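Local coordinates for protein factor essential for expression of methicillin resistance (Staphylococcus aureus, PDB 1LRZ) that adds glycines 2 and 3 of the pentaglycine bridge of staphylococcal peptidoglycan, taking them from glycyl-tRNA, at residues A[1-7]-A[42-48]; A[259-263]-A[286-290]. All coordinates share one frame; numbering follows the deposited sequence.

Contact 1 of 2, residues A[1-7]-A[42-48]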
ATOM      1  N   MET A   1     -13.565 -23.354 -23.868  1.00 44.20           N
ATOM      2  CA  MET A   1     -12.958 -21.997 -23.729  1.00 42.92           C
ATOM      3  C   MET A   1     -13.676 -20.955 -24.584  1.00 43.25           C
ATOM      4  O   MET A   1     -13.520 -20.926 -25.807  1.00 44.66           O
ATOM      5  CB  MET A   1     -11.473 -22.048 -24.108  1.00 42.03           C
ATOM      6  CG  MET A   1     -10.796 -20.695 -24.168  1.00 40.17           C
ATOM      7  SD  MET A   1      -9.040 -20.774 -23.827  1.00 37.88           S
ATOM      8  CE  MET A   1      -8.333 -20.826 -25.460  1.00 42.52           C
ATOM      9  N   LYS A   2     -14.469 -20.107 -23.942  1.00 39.49           N
ATOM     10  CA  LYS A   2     -15.178 -19.061 -24.663  1.00 38.26           C
ATOM     11  C   LYS A   2     -15.005 -17.719 -23.961  1.00 35.94           C
ATOM     12  O   LYS A   2     -14.968 -17.658 -22.728  1.00 32.88           O
ATOM     13  CB  LYS A   2     -16.669 -19.396 -24.767  1.00 41.50           C
ATOM     14  CG  LYS A   2     -17.496 -18.327 -25.481  1.00 48.95           C
ATOM     15  CD  LYS A   2     -18.862 -18.857 -25.948  1.00 52.93           C
ATOM     16  CE  LYS A   2     -19.740 -19.302 -24.777  1.00 55.77           C
ATOM     17  NZ  LYS A   2     -21.038 -19.915 -25.227  1.00 57.39           N
ATOM     18  N   PHE A   3     -14.873 -16.654 -24.749  1.00 32.24           N
ATOM     19  CA  PHE A   3     -14.745 -15.313 -24.198  1.00 30.31           C
ATOM     20  C   PHE A   3     -16.184 -14.920 -23.929  1.00 30.66           C
ATOM     21  O   PHE A   3     -17.066 -15.218 -24.735  1.00 31.91           O
ATOM     22  CB  PHE A   3     -14.135 -14.353 -25.220  1.00 27.62           C
ATOM     23  CG  PHE A   3     -13.758 -13.001 -24.649  1.00 26.84           C
ATOM     24  CD1 PHE A   3     -12.506 -12.796 -24.072  1.00 25.72           C
ATOM     25  CD2 PHE A   3     -14.642 -11.926 -24.715  1.00 23.90           C
ATOM     26  CE1 PHE A   3     -12.136 -11.541 -23.575  1.00 25.76           C
ATOM     27  CE2 PHE A   3     -14.285 -10.666 -24.220  1.00 23.96           C
ATOM     28  CZ  PHE A   3     -13.031 -10.471 -23.652  1.00 25.11           C
ATOM     29  N   THR A   4     -16.436 -14.272 -22.801  1.00 27.20           N
ATOM     30  CA  THR A   4     -17.794 -13.867 -22.480  1.00 26.81           C
ATOM     31  C   THR A   4     -17.830 -12.804 -21.384  1.00 24.62           C
ATOM     32  O   THR A   4     -16.794 -12.411 -20.852  1.00 22.34           O
ATOM     33  CB  THR A   4     -18.624 -15.092 -22.025  1.00 30.50           C
ATOM     34  OG1 THR A   4     -19.978 -14.692 -21.792  1.00 34.68           O
ATOM     35  CG2 THR A   4     -18.054 -15.682 -20.739  1.00 30.86           C
ATOM     36  N   ASN A   5     -19.029 -12.320 -21.075  1.00 22.91           N
ATOM     37  CA  ASN A   5     -19.202 -11.346 -20.011  1.00 24.03           C
ATOM     38  C   ASN A   5     -19.365 -12.179 -18.744  1.00 24.72           C
ATOM     39  O   ASN A   5     -19.840 -13.310 -18.806  1.00 23.74           O
ATOM     40  CB  ASN A   5     -20.450 -10.498 -20.257  1.00 24.17           C
ATOM     41  CG  ASN A   5     -20.199  -9.380 -21.244  1.00 28.10           C
ATOM     42  OD1 ASN A   5     -19.599  -8.353 -20.904  1.00 29.34           O
ATOM     43  ND2 ASN A   5     -20.632  -9.578 -22.476  1.00 26.78           N
ATOM     44  N   LEU A   6     -18.968 -11.630 -17.604  1.00 23.09           N
ATOM     45  CA  LEU A   6     -19.068 -12.345 -16.340  1.00 22.01           C
ATOM     46  C   LEU A   6     -19.986 -11.592 -15.391  1.00 22.91           C
ATOM     47  O   LEU A   6     -20.122 -10.368 -15.485  1.00 22.73           O
ATOM     48  CB  LEU A   6     -17.682 -12.460 -15.682  1.00 20.74           C
ATOM     49  CG  LEU A   6     -16.501 -13.093 -16.427  1.00 20.55           C
ATOM     50  CD1 LEU A   6     -15.268 -13.007 -15.538  1.00 17.47           C
ATOM     51  CD2 LEU A   6     -16.807 -14.563 -16.782  1.00 17.39           C
ATOM     52  N   THR A   7     -20.615 -12.320 -14.474  1.00 21.23           N
ATOM     53  CA  THR A   7     -21.466 -11.684 -13.474  1.00 23.76           C
ATOM     54  C   THR A   7     -20.492 -11.166 -12.422  1.00 21.59           C
ATOM     55  O   THR A   7     -19.355 -11.628 -12.351  1.00 21.99           O
ATOM     56  CB  THR A   7     -22.396 -12.693 -12.804  1.00 26.17           C
ATOM     57  OG1 THR A   7     -21.613 -13.618 -12.039  1.00 20.56           O
ATOM     58  CG2 THR A   7     -23.204 -13.460 -13.874  1.00 25.74           C
ATOM     59  N   LEU A  42     -17.440  -6.339 -17.526  1.00 19.75           N
ATOM     60  CA  LEU A  42     -16.791  -7.440 -16.831  1.00 22.22           C
ATOM     61  C   LEU A  42     -16.716  -8.554 -17.865  1.00 23.29           C
ATOM     62  O   LEU A  42     -17.739  -9.149 -18.229  1.00 23.45           O
ATOM     63  CB  LEU A  42     -17.603  -7.897 -15.617  1.00 20.47           C
ATOM     64  CG  LEU A  42     -17.773  -6.897 -14.466  1.00 21.56           C
ATOM     65  CD1 LEU A  42     -18.591  -7.557 -13.357  1.00 18.56           C
ATOM     66  CD2 LEU A  42     -16.414  -6.459 -13.945  1.00 17.19           C
ATOM     67  N   VAL A  43     -15.509  -8.813 -18.359  1.00 21.13           N
ATOM     68  CA  VAL A  43     -15.307  -9.844 -19.364  1.00 17.52           C
ATOM     69  C   VAL A  43     -14.363 -10.919 -18.832  1.00 20.56           C
ATOM     70  O   VAL A  43     -13.702 -10.725 -17.806  1.00 16.82           O
ATOM     71  CB  VAL A  43     -14.736  -9.234 -20.684  1.00 18.53           C
ATOM     72  CG1 VAL A  43     -15.695  -8.174 -21.225  1.00 14.92           C
ATOM     73  CG2 VAL A  43     -13.359  -8.621 -20.439  1.00 14.58           C
ATOM     74  N   GLY A  44     -14.321 -12.059 -19.515  1.00 17.07           N
ATOM     75  CA  GLY A  44     -13.448 -13.129 -19.092  1.00 20.14           C
ATOM     76  C   GLY A  44     -13.551 -14.327 -20.015  1.00 22.86           C
ATOM     77  O   GLY A  44     -14.151 -14.253 -21.090  1.00 23.57           O
ATOM     78  N   ILE A  45     -12.950 -15.429 -19.594  1.00 21.76           N
ATOM     79  CA  ILE A  45     -12.986 -16.664 -20.359  1.00 23.46           C
ATOM     80  C   ILE A  45     -13.443 -17.761 -19.418  1.00 26.53           C
ATOM     81  O   ILE A  45     -13.056 -17.792 -18.245  1.00 25.37           O
ATOM     82  CB  ILE A  45     -11.585 -17.054 -20.903  1.00 23.61           C
ATOM     83  CG1 ILE A  45     -11.078 -15.996 -21.882  1.00 23.04           C
ATOM     84  CG2 ILE A  45     -11.648 -18.421 -21.588  1.00 22.58           C
ATOM     85  CD1 ILE A  45      -9.629 -16.173 -22.265  1.00 21.71           C
ATOM     86  N   LYS A  46     -14.290 -18.644 -19.927  1.00 28.52           N
ATOM     87  CA  LYS A  46     -14.764 -19.776 -19.153  1.00 29.11           C
ATOM     88  C   LYS A  46     -14.364 -21.012 -19.925  1.00 31.44           C
ATOM     89  O   LYS A  46     -14.299 -20.980 -21.156  1.00 30.47           O
ATOM     90  CB  LYS A  46     -16.275 -19.745 -19.007  1.00 31.50           C
ATOM     91  CG  LYS A  46     -16.794 -18.738 -17.998  1.00 33.86           C
ATOM     92  CD  LYS A  46     -18.286 -18.917 -17.840  1.00 33.22           C
ATOM     93  CE  LYS A  46     -18.833 -18.068 -16.733  1.00 33.43           C
ATOM     94  NZ  LYS A  46     -20.208 -18.511 -16.409  1.00 35.87           N
ATOM     95  N   ASN A  47     -14.078 -22.095 -19.211  1.00 32.86           N
ATOM     96  CA  ASN A  47     -13.706 -23.343 -19.871  1.00 38.69           C
ATOM     97  C   ASN A  47     -14.956 -24.209 -20.063  1.00 41.00           C
ATOM     98  O   ASN A  47     -16.084 -23.733 -19.898  1.00 40.50           O
ATOM     99  CB  ASN A  47     -12.667 -24.110 -19.045  1.00 37.71           C
ATOM    100  CG  ASN A  47     -13.192 -24.531 -17.686  1.00 36.49           C
ATOM    101  OD1 ASN A  47     -14.400 -24.556 -17.450  1.00 35.21           O
ATOM    102  ND2 ASN A  47     -12.282 -24.880 -16.786  1.00 36.67           N
ATOM    103  N   ASN A  48     -14.743 -25.478 -20.397  1.00 45.36           N
ATOM    104  CA  ASN A  48     -15.832 -26.421 -20.627  1.00 49.82           C
ATOM    105  C   ASN A  48     -16.709 -26.646 -19.397  1.00 50.34           C
ATOM    106  O   ASN A  48     -17.905 -26.905 -19.527  1.00 51.12           O
ATOM    107  CB  ASN A  48     -15.271 -27.768 -21.095  1.00 52.93           C
ATOM    108  CG  ASN A  48     -14.470 -27.653 -22.379  1.00 57.22           C
ATOM    109  OD1 ASN A  48     -14.951 -27.112 -23.377  1.00 60.59           O
ATOM    110  ND2 ASN A  48     -13.240 -28.166 -22.361  1.00 58.55           N
TER

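Contact 2 of 2, residues A[259-263]-A[286-290]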
ATOM      1  N   LEU A 259       8.561   3.568  40.003  1.00 33.26           N
ATOM      2  CA  LEU A 259       9.910   4.104  40.142  1.00 30.62           C
ATOM      3  C   LEU A 259      10.121   4.656  41.556  1.00 30.31           C
ATOM      4  O   LEU A 259      11.183   4.464  42.158  1.00 27.07           O
ATOM      5  CB  LEU A 259      10.154   5.224  39.121  1.00 28.32           C
ATOM      6  CG  LEU A 259      10.365   4.807  37.663  1.00 28.70           C
ATOM      7  CD1 LEU A 259      10.453   6.044  36.781  1.00 26.72           C
ATOM      8  CD2 LEU A 259      11.635   3.968  37.552  1.00 29.48           C
ATOM      9  N   ASN A 260       9.112   5.353  42.076  1.00 31.24           N
ATOM     10  CA  ASN A 260       9.205   5.932  43.416  1.00 35.08           C
ATOM     11  C   ASN A 260       9.363   4.858  44.486  1.00 35.31           C
ATOM     12  O   ASN A 260      10.147   5.017  45.425  1.00 32.95           O
ATOM     13  CB  ASN A 260       7.978   6.801  43.724  1.00 35.18           C
ATOM     14  CG  ASN A 260       8.107   8.212  43.167  1.00 37.45           C
ATOM     15  OD1 ASN A 260       9.168   8.836  43.263  1.00 38.14           O
ATOM     16  ND2 ASN A 260       7.027   8.727  42.593  1.00 37.02           N
ATOM     17  N   LYS A 261       8.621   3.767  44.330  1.00 36.33           N
ATOM     18  CA  LYS A 261       8.687   2.661  45.270  1.00 40.46           C
ATOM     19  C   LYS A 261      10.073   2.024  45.227  1.00 41.04           C
ATOM     20  O   LYS A 261      10.648   1.692  46.267  1.00 41.17           O
ATOM     21  CB  LYS A 261       7.625   1.615  44.933  1.00 42.31           C
ATOM     22  CG  LYS A 261       7.583   0.454  45.908  1.00 49.19           C
ATOM     23  CD  LYS A 261       6.451  -0.510  45.585  1.00 53.71           C
ATOM     24  CE  LYS A 261       6.443  -1.687  46.555  1.00 56.46           C
ATOM     25  NZ  LYS A 261       5.348  -2.649  46.238  1.00 60.15           N
ATOM     26  N   ASP A 262      10.615   1.848  44.025  1.00 40.83           N
ATOM     27  CA  ASP A 262      11.944   1.262  43.904  1.00 38.84           C
ATOM     28  C   ASP A 262      12.989   2.219  44.458  1.00 35.89           C
ATOM     29  O   ASP A 262      13.952   1.797  45.095  1.00 34.83           O
ATOM     30  CB  ASP A 262      12.261   0.919  42.447  1.00 42.41           C
ATOM     31  CG  ASP A 262      11.463  -0.270  41.945  1.00 48.77           C
ATOM     32  OD1 ASP A 262      11.365  -1.275  42.686  1.00 53.67           O
ATOM     33  OD2 ASP A 262      10.941  -0.210  40.810  1.00 50.76           O
ATOM     34  N   LEU A 263      12.790   3.511  44.219  1.00 34.71           N
ATOM     35  CA  LEU A 263      13.719   4.516  44.707  1.00 35.78           C
ATOM     36  C   LEU A 263      13.819   4.456  46.225  1.00 37.86           C
ATOM     37  O   LEU A 263      14.909   4.513  46.786  1.00 37.84           O
ATOM     38  CB  LEU A 263      13.277   5.921  44.289  1.00 33.58           C
ATOM     39  CG  LEU A 263      14.193   7.035  44.815  1.00 35.32           C
ATOM     40  CD1 LEU A 263      15.623   6.821  44.316  1.00 34.11           C
ATOM     41  CD2 LEU A 263      13.664   8.388  44.365  1.00 37.40           C
ATOM     42  N   LEU A 286      17.687   5.254  39.196  1.00 23.58           N
ATOM     43  CA  LEU A 286      16.257   5.512  39.371  1.00 22.53           C
ATOM     44  C   LEU A 286      15.894   7.002  39.331  1.00 22.56           C
ATOM     45  O   LEU A 286      14.892   7.390  38.720  1.00 22.91           O
ATOM     46  CB  LEU A 286      15.779   4.884  40.686  1.00 21.42           C
ATOM     47  CG  LEU A 286      15.824   3.351  40.733  1.00 23.82           C
ATOM     48  CD1 LEU A 286      15.451   2.859  42.120  1.00 25.68           C
ATOM     49  CD2 LEU A 286      14.868   2.777  39.712  1.00 23.52           C
ATOM     50  N   GLN A 287      16.711   7.838  39.966  1.00 22.87           N
ATOM     51  CA  GLN A 287      16.437   9.266  39.987  1.00 22.89           C
ATOM     52  C   GLN A 287      16.427   9.812  38.565  1.00 23.81           C
ATOM     53  O   GLN A 287      15.586  10.637  38.204  1.00 19.14           O
ATOM     54  CB  GLN A 287      17.493  10.006  40.805  1.00 26.15           C
ATOM     55  CG  GLN A 287      17.161  11.476  41.012  1.00 26.98           C
ATOM     56  CD  GLN A 287      15.774  11.664  41.615  1.00 32.07           C
ATOM     57  OE1 GLN A 287      14.877  12.248  40.993  1.00 32.77           O
ATOM     58  NE2 GLN A 287      15.590  11.154  42.824  1.00 27.45           N
ATOM     59  N   GLN A 288      17.370   9.343  37.756  1.00 23.43           N
ATOM     60  CA  GLN A 288      17.464   9.789  36.374  1.00 23.59           C
ATOM     61  C   GLN A 288      16.195   9.418  35.603  1.00 22.62           C
ATOM     62  O   GLN A 288      15.674  10.224  34.826  1.00 20.58           O
ATOM     63  CB  GLN A 288      18.697   9.165  35.717  1.00 26.92           C
ATOM     64  CG  GLN A 288      19.133   9.843  34.442  1.00 25.29           C
ATOM     65  CD  GLN A 288      20.487   9.346  33.964  1.00 29.96           C
ATOM     66  OE1 GLN A 288      21.255  10.099  33.370  1.00 31.83           O
ATOM     67  NE2 GLN A 288      20.782   8.072  34.217  1.00 22.14           N
ATOM     68  N   GLN A 289      15.697   8.202  35.820  1.00 23.16           N
ATOM     69  CA  GLN A 289      14.481   7.758  35.146  1.00 25.19           C
ATOM     70  C   GLN A 289      13.291   8.588  35.626  1.00 24.57           C
ATOM     71  O   GLN A 289      12.400   8.909  34.846  1.00 21.93           O
ATOM     72  CB  GLN A 289      14.213   6.283  35.429  1.00 24.40           C
ATOM     73  CG  GLN A 289      15.256   5.338  34.883  1.00 28.58           C
ATOM     74  CD  GLN A 289      14.966   3.905  35.274  1.00 30.69           C
ATOM     75  OE1 GLN A 289      13.977   3.321  34.836  1.00 36.68           O
ATOM     76  NE2 GLN A 289      15.815   3.337  36.115  1.00 34.56           N
ATOM     77  N   LEU A 290      13.277   8.933  36.912  1.00 25.11           N
ATOM     78  CA  LEU A 290      12.188   9.742  37.444  1.00 25.49           C
ATOM     79  C   LEU A 290      12.178  11.109  36.769  1.00 24.60           C
ATOM     80  O   LEU A 290      11.120  11.620  36.416  1.00 25.15           O
ATOM     81  CB  LEU A 290      12.317   9.906  38.966  1.00 21.59           C
ATOM     82  CG  LEU A 290      11.790   8.720  39.787  1.00 25.94           C
ATOM     83  CD1 LEU A 290      12.308   8.805  41.215  1.00 27.24           C
ATOM     84  CD2 LEU A 290      10.258   8.715  39.764  1.00 22.76           C
TER

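Contact 1 of 2, residues A[1-7]-A[42-48]
Strand 2-5 runs antiparallel to residues 42-46 of strand 39-46, their axes 4.6 Å apart at the closest and their N-to-C directions 150° apart, with Lys2 facing Lys46 and Thr4 facing Gly44 as hydrogen-bonded pairs. Both pairs bond in each direction; Lys46 N, for example, reaches Lys2 O at 3.0 Å. A fifth bond follows beyond the strand, where Leu6 N meets Leu42 O at 2.8 Å. At the non-hydrogen-bonded pairs the strands close in, and CA-H groups point at the same carbonyls, as in Ile45 CA to Lys2 O at 3.2 Å. Phe3 swings its ring along the partner strand, CG lying opposite its own backbone N (chi1 -170°). One ring face lies over Gly44 O, which stands 3.6 Å above the plane and offset toward the rim. CZ meets Val43 CB at 3.6 Å, while CD1 touches Ile45 CG1, so the phenyl group spans the two branched residues beside the glycine. Met1 extends the same apolar face, its CG lying 3.5 Å from Ile45 CG2. On the other face Leu6 CD1 lies 4.0 Å from Gly44 CA, close over the bare glycine backbone, and Leu6 CD2 packs against Lys46 CE as the two chains run past each other in opposite directions. The lysine's ammonium ends in a salt bridge with Glu10. This is the edge of a mixed sheet, strand 2-5 being outermost within the chain. The order strand 2-5, helices 8-16 and 27-35, strand 39-46 is consistent with the beta-alpha-alpha-beta opening of the acetyltransferase (GNAT) fold. Helix 83-98 lies against the face of Met1, Phe3 and Asn5, whereas on the inner side strand 52-63 continues the hydrogen bonding from Val43 and Ile45.

Contact 2 of 2, residues A[259-263]-A[286-290]
Leu259 and Leu263, one turn apart on helix 245-272, mesh with Leu286 and Leu290, one turn apart on helix 277-307. The short helical segments run antiparallel at 158°, their axes 9.8 Å apart. Leu290 reaches across with both methyls: CD2 rests against Leu259 CB at 3.6 Å, and CD1 presses on Leu263 CD2 at 3.5 Å, tighter than usual for two carbons. Its tip therefore fills the hollow between these leucines; Asn260 borders it, its OD1 3.7 Å from Leu290 CD2. Leu286 fills a second hollow farther along. Its CD1 lies against the backbone, 3.5 Å from Leu263 N, and beside Asp262 CB, while its CD2 turns toward CD2 of Leu259. In return, Leu263 sends its branch past Leu286 in the opposite direction. With CG opposite the backbone N (chi1 178°), its CD1 arrives at Leu286 CB and its CD2 at Leu290. Leu259 in turn enters the hollow between Leu286, Gln289 and Leu290, its CD2 meeting Gln289 OE1 at 3.6 Å as the side chains of Leu259 and Gln289 cross at about a right angle. The interlocking leucines form a compact seam in an antiparallel helical hairpin, as in a coiled coil. Polar groups border it: Asp262 makes a long, weak ion pair with Lys265, and Leu290 O accepts a hydrogen bond from Arg256. Since the four leucines meet through methyl and methylene groups and no polar bond links the two segments, cohesion within this layer probably comes mainly from shape fit and from burying apolar surface.

In the fold
Contact 1 and contact 2 lie on opposite sides of the centre of the elongated chain, with centres 71 Å apart and nearest atoms about 58 Å apart. They come in series: contact 1 joins the first strand to strand 39-46 at one edge of the seven-stranded mixed sheet, and is complete long before contact 2 pairs helices 245-272 and 277-307. Those helices form a hairpin inserted between strands 236-244 and 310-320 of the separate nine-stranded sheet. The two contacts thus share neither sheet nor helix. One closes the edge of a globular part; the other lies within a long two-helix arm that resembles the one in seryl-tRNA synthetase and may help engage the glycyl-tRNA donor.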